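Local coordinates for protein EvdO1 (Micromonospora carbonacea, PDB 4XBZ) that probably acts as a metal-dependent oxygenase of the phytanoyl-CoA dioxygenase family, catalysing an oxidative cyclization in orthosomycin antibiotic biosynthesis, at residues I118-A122 with V256-E260; C193-P198 with T222-A228. One frame throughout, in Å; residues are numbered along the deposited sequence.

Contact 1: residues I118-A122 with V256-E260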
loop_
_atom_site.group_PDB
_atom_site.type_symbol
_atom_site.label_atom_id
_atom_site.label_comp_id
_atom_site.label_asym_id
_atom_site.label_seq_id
_atom_site.Cartn_x
_atom_site.Cartn_y
_atom_site.Cartn_z
ATOM N N ILE A 118 -4.498 17.453 19.949
ATOM C CA ILE A 118 -3.692 16.926 18.854
ATOM C C ILE A 118 -3.412 15.406 19.014
ATOM O O ILE A 118 -3.406 14.660 18.025
ATOM C CB ILE A 118 -2.385 17.734 18.725
ATOM C CG1 ILE A 118 -2.723 19.196 18.374
ATOM C CG2 ILE A 118 -1.475 17.133 17.676
ATOM C CD1 ILE A 118 -1.502 20.069 18.118
ATOM N N ALA A 119 -3.233 14.947 20.254
ATOM C CA ALA A 119 -3.143 13.513 20.528
ATOM C C ALA A 119 -4.403 12.777 20.062
ATOM O O ALA A 119 -4.329 11.734 19.415
ATOM C CB ALA A 119 -2.905 13.268 22.010
ATOM N N MET A 120 -5.565 13.335 20.376
ATOM C CA MET A 120 -6.826 12.763 19.922
ATOM C C MET A 120 -6.948 12.811 18.392
ATOM O O MET A 120 -7.516 11.904 17.767
ATOM C CB MET A 120 -8.007 13.486 20.585
ATOM C CG MET A 120 -8.042 13.329 22.125
ATOM S SD MET A 120 -9.654 13.619 22.913
ATOM C CE MET A 120 -9.944 15.346 22.506
ATOM N N LEU A 121 -6.410 13.872 17.792
ATOM C CA LEU A 121 -6.343 13.969 16.336
ATOM C C LEU A 121 -5.518 12.796 15.805
ATOM O O LEU A 121 -5.822 12.230 14.755
ATOM C CB LEU A 121 -5.736 15.311 15.896
ATOM C CG LEU A 121 -5.474 15.531 14.391
ATOM C CD1 LEU A 121 -6.756 15.406 13.568
ATOM C CD2 LEU A 121 -4.807 16.889 14.144
ATOM N N ALA A 122 -4.495 12.409 16.563
ATOM C CA ALA A 122 -3.614 11.335 16.150
ATOM C C ALA A 122 -4.305 9.976 16.220
ATOM O O ALA A 122 -3.774 8.995 15.720
ATOM C CB ALA A 122 -2.327 11.339 16.993
ATOM N N VAL A 256 0.521 23.805 9.469
ATOM C CA VAL A 256 0.207 22.427 9.114
ATOM C C VAL A 256 0.729 21.447 10.169
ATOM O O VAL A 256 1.894 21.511 10.561
ATOM C CB VAL A 256 0.803 22.036 7.743
ATOM C CG1 VAL A 256 0.487 20.565 7.424
ATOM C CG2 VAL A 256 0.274 22.941 6.640
ATOM N N ILE A 257 -0.142 20.552 10.624
ATOM C CA ILE A 257 0.242 19.471 11.523
ATOM C C ILE A 257 0.583 18.224 10.707
ATOM O O ILE A 257 -0.264 17.737 9.955
ATOM C CB ILE A 257 -0.887 19.146 12.523
ATOM C CG1 ILE A 257 -0.965 20.213 13.607
ATOM C CG2 ILE A 257 -0.673 17.793 13.183
ATOM C CD1 ILE A 257 -2.155 20.039 14.521
ATOM N N TYR A 258 1.822 17.739 10.845
ATOM C CA TYR A 258 2.319 16.585 10.083
ATOM C C TYR A 258 2.476 15.358 10.960
ATOM O O TYR A 258 3.231 15.369 11.939
ATOM C CB TYR A 258 3.678 16.870 9.414
ATOM C CG TYR A 258 3.610 17.796 8.217
ATOM C CD1 TYR A 258 3.229 17.322 6.960
ATOM C CD2 TYR A 258 3.926 19.149 8.342
ATOM C CE1 TYR A 258 3.163 18.169 5.856
ATOM C CE2 TYR A 258 3.852 20.004 7.247
ATOM C CZ TYR A 258 3.469 19.511 6.001
ATOM O OH TYR A 258 3.402 20.371 4.912
ATOM N N PHE A 259 1.770 14.303 10.575
ATOM C CA PHE A 259 1.978 12.947 11.082
ATOM C C PHE A 259 2.630 12.058 10.016
ATOM O O PHE A 259 2.010 11.829 8.979
ATOM C CB PHE A 259 0.646 12.310 11.473
ATOM C CG PHE A 259 -0.101 13.026 12.552
ATOM C CD1 PHE A 259 0.551 13.857 13.458
ATOM C CD2 PHE A 259 -1.469 12.826 12.691
ATOM C CE1 PHE A 259 -0.164 14.495 14.459
ATOM C CE2 PHE A 259 -2.188 13.460 13.683
ATOM C CZ PHE A 259 -1.542 14.294 14.569
ATOM N N GLU A 260 3.844 11.550 10.247
ATOM C CA GLU A 260 4.376 10.476 9.387
ATOM C C GLU A 260 4.018 9.080 9.902
ATOM O O GLU A 260 3.894 8.850 11.105
ATOM C CB GLU A 260 5.895 10.544 9.223
ATOM C CG GLU A 260 6.399 9.618 8.090
ATOM C CD GLU A 260 7.898 9.280 8.170
ATOM O OE1 GLU A 260 8.302 8.430 9.010
ATOM O OE2 GLU A 260 8.673 9.850 7.375
#

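Contact 2: residues C193-P198 with T222-A228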
loop_
_atom_site.group_PDB
_atom_site.type_symbol
_atom_site.label_atom_id
_atom_site.label_comp_id
_atom_site.label_asym_id
_atom_site.label_seq_id
_atom_site.Cartn_x
_atom_site.Cartn_y
_atom_site.Cartn_z
ATOM N N CYS A 193 1.096 27.796 -1.159
ATOM C CA CYS A 193 0.811 26.376 -0.923
ATOM C C CYS A 193 1.991 25.487 -1.315
ATOM O O CYS A 193 3.012 25.982 -1.807
ATOM C CB CYS A 193 -0.444 25.926 -1.693
ATOM S SG CYS A 193 -0.301 25.884 -3.537
ATOM N N VAL A 194 1.843 24.178 -1.090
ATOM C CA VAL A 194 2.856 23.199 -1.478
ATOM C C VAL A 194 2.692 22.802 -2.933
ATOM O O VAL A 194 1.565 22.661 -3.419
ATOM C CB VAL A 194 2.783 21.899 -0.628
ATOM C CG1 VAL A 194 3.980 21.013 -0.915
ATOM C CG2 VAL A 194 2.704 22.219 0.844
ATOM N N TRP A 195 3.811 22.596 -3.620
ATOM C CA TRP A 195 3.777 22.070 -4.980
ATOM C C TRP A 195 4.542 20.750 -5.019
ATOM O O TRP A 195 5.468 20.526 -4.247
ATOM C CB TRP A 195 4.371 23.067 -5.985
ATOM C CG TRP A 195 3.615 24.368 -6.095
ATOM C CD1 TRP A 195 3.601 25.382 -5.187
ATOM C CD2 TRP A 195 2.785 24.797 -7.185
ATOM N NE1 TRP A 195 2.809 26.407 -5.631
ATOM C CE2 TRP A 195 2.292 26.077 -6.853
ATOM C CE3 TRP A 195 2.403 24.224 -8.401
ATOM C CZ2 TRP A 195 1.439 26.794 -7.693
ATOM C CZ3 TRP A 195 1.554 24.934 -9.234
ATOM C CH2 TRP A 195 1.086 26.210 -8.879
ATOM N N CYS A 196 4.159 19.860 -5.913
ATOM C CA CYS A 196 4.911 18.626 -6.009
ATOM C C CYS A 196 4.970 18.123 -7.433
ATOM O O CYS A 196 4.150 18.509 -8.270
ATOM C CB CYS A 196 4.304 17.570 -5.097
ATOM S SG CYS A 196 2.621 17.219 -5.491
ATOM N N ILE A 197 5.951 17.269 -7.706
ATOM C CA ILE A 197 6.043 16.636 -9.015
ATOM C C ILE A 197 5.468 15.221 -8.964
ATOM O O ILE A 197 6.106 14.300 -8.444
ATOM C CB ILE A 197 7.490 16.610 -9.526
ATOM C CG1 ILE A 197 8.016 18.045 -9.632
ATOM C CG2 ILE A 197 7.561 15.881 -10.883
ATOM C CD1 ILE A 197 9.490 18.152 -9.859
ATOM N N PRO A 198 4.250 15.054 -9.496
ATOM C CA PRO A 198 3.592 13.737 -9.528
ATOM C C PRO A 198 4.516 12.652 -10.087
ATOM O O PRO A 198 5.274 12.928 -11.013
ATOM C CB PRO A 198 2.390 13.953 -10.461
ATOM C CG PRO A 198 2.162 15.427 -10.475
ATOM C CD PRO A 198 3.494 16.083 -10.238
ATOM N N THR A 222 6.926 26.473 -11.674
ATOM C CA THR A 222 5.971 25.410 -11.371
ATOM C C THR A 222 5.645 24.444 -12.513
ATOM O O THR A 222 4.661 23.710 -12.424
ATOM C CB THR A 222 4.612 25.997 -10.937
ATOM O OG1 THR A 222 4.111 26.835 -11.983
ATOM C CG2 THR A 222 4.735 26.795 -9.666
ATOM N N THR A 223 6.420 24.449 -13.593
ATOM C CA THR A 223 6.011 23.682 -14.769
ATOM C C THR A 223 6.306 22.193 -14.570
ATOM O O THR A 223 7.426 21.799 -14.242
ATOM C CB THR A 223 6.688 24.201 -16.071
ATOM O OG1 THR A 223 8.111 24.074 -15.970
ATOM C CG2 THR A 223 6.324 25.666 -16.320
ATOM N N GLY A 224 5.284 21.369 -14.759
ATOM C CA GLY A 224 5.420 19.946 -14.522
ATOM C C GLY A 224 5.104 19.612 -13.079
ATOM O O GLY A 224 5.113 18.448 -12.698
ATOM N N ALA A 225 4.839 20.646 -12.279
ATOM C CA ALA A 225 4.416 20.482 -10.890
ATOM C C ALA A 225 2.923 20.773 -10.717
ATOM O O ALA A 225 2.307 21.452 -11.526
ATOM C CB ALA A 225 5.235 21.386 -9.977
ATOM N N VAL A 226 2.336 20.248 -9.656
ATOM C CA VAL A 226 0.939 20.543 -9.375
ATOM C C VAL A 226 0.831 21.114 -7.969
ATOM O O VAL A 226 1.613 20.759 -7.087
ATOM C CB VAL A 226 0.040 19.292 -9.519
ATOM C CG1 VAL A 226 -0.071 18.898 -10.975
ATOM C CG2 VAL A 226 0.592 18.144 -8.706
ATOM N N PRO A 227 -0.128 22.026 -7.766
ATOM C CA PRO A 227 -0.254 22.665 -6.458
ATOM C C PRO A 227 -1.201 21.897 -5.558
ATOM O O PRO A 227 -2.142 21.235 -6.016
ATOM C CB PRO A 227 -0.823 24.043 -6.800
ATOM C CG PRO A 227 -1.693 23.767 -8.017
ATOM C CD PRO A 227 -1.077 22.585 -8.752
ATOM N N ALA A 228 -0.950 22.004 -4.268
ATOM C CA ALA A 228 -1.799 21.380 -3.288
ATOM C C ALA A 228 -2.694 22.438 -2.647
ATOM O O ALA A 228 -2.324 23.028 -1.624
ATOM C CB ALA A 228 -0.943 20.674 -2.250
HETATM O O HOH W 1 -0.288 23.095 0.139
#

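Contact 1: residues I118-A122 with V256-E260
I118, on helix 116-121, and A122, four residues further along the chain, stand beside I257 and F259 of strand 256-263, with CA atoms 8.7 Å apart for I118 and I257 and 7.7 Å apart for A122 and F259; no hydrogen bond joins the two segments. At that distance the gap is filled by side chains. I257 and F259, two apart on the strand, both direct their CB atoms toward the helix. The long arm of I257, extended with chi2 173°, carries CD1 to 3.7 Å from CD1 of I118, where the two side chains cross at an angle, CD1 of I257 resting against both CD1 and CG1 of I118. L121 comes to the same methyl of I257 tip to tip with CD2, at 4.1 Å. CG of L121, set anti to the backbone N (chi1 175°) and thereby turned to the strand, also lies 3.9 Å from CE2 of F259. The outer end of the F259 ring lies against the backbone at A122, approached obliquely: CE2 is 3.6 Å from CA of A122, and CZ is 3.9 Å from CB of A122. A small residue fits here because the ring can come right up to the backbone. The I118 carbonyl oxygen, 3.9 Å from F259 CZ, accepts the hydrogen bond from A122 N and has this backbone partner although it lies beside an apolar ring. Branched aliphatic chains suit the rest of this buried layer, which V72 of helix 66-86 and V112 of helix 111-114 extend. Strand 256-263 runs between strands 179-184 and 139-147 in the larger sheet, and the arrangement is that of the double-stranded beta-helix fold, in which helices pack against the outside of the major sheet.

Contact 2: residues C193-P198 with T222-A228
The carbonyl oxygen of V194 receives A228 N at 2.7 Å, and P227 CA adds a CH...O contact to the same oxygen. Two residues along, C196 N to V226 O and V226 N to C196 O are both hydrogen bonds of 2.9 Å. P227, which has no N-H to give, falls at the non-hydrogen-bonded pair opposite W195, where none is needed. Beyond the V194 bond, a water accepts from V194 N and donates to A228 O, bridging the strands. Within this chain, strand 226-228 is an outermost strand of the four-stranded antiparallel minor sheet of the double-stranded beta-helix. The W195 indole, its CG anti to the carbonyl carbon (chi1 -63°), swings over toward the partner strand and is sandwiched: P227 CB lies 3.4 Å from the centroid of its six-membered ring, and T222 CG2 lies 3.5 Å from that centroid over the opposite face, both CH-pi contacts. T222 reaches that face from a type II turn, T222 to A225, in which G224 has phi 89°, where a CB would press on the carbonyl O of T223 and a residue without one fits. On the face carrying C196 and V226, P198 CG rests 3.6 Å from V226 CG2.

Contacts 1 and 2 belong to the two different sheets of the same beta-helix core, and their centres are 23 Å apart. Contact 1 packs a helix against the major sheet, whereas contact 2 pairs strands within the minor sheet; their nearest atoms come to about 5 Å without touching. Along the chain, both segments of 193-198 with 222-228 fall between 118-122 and 256-260. The nickel ion, held by H160, D162 and H244, is closer to contact 2: the side chain of V194 is about 7 Å from it, against about 13 Å for that of F259. Strand 194-196 adjoins strand 244-246, which carries the ligand H244.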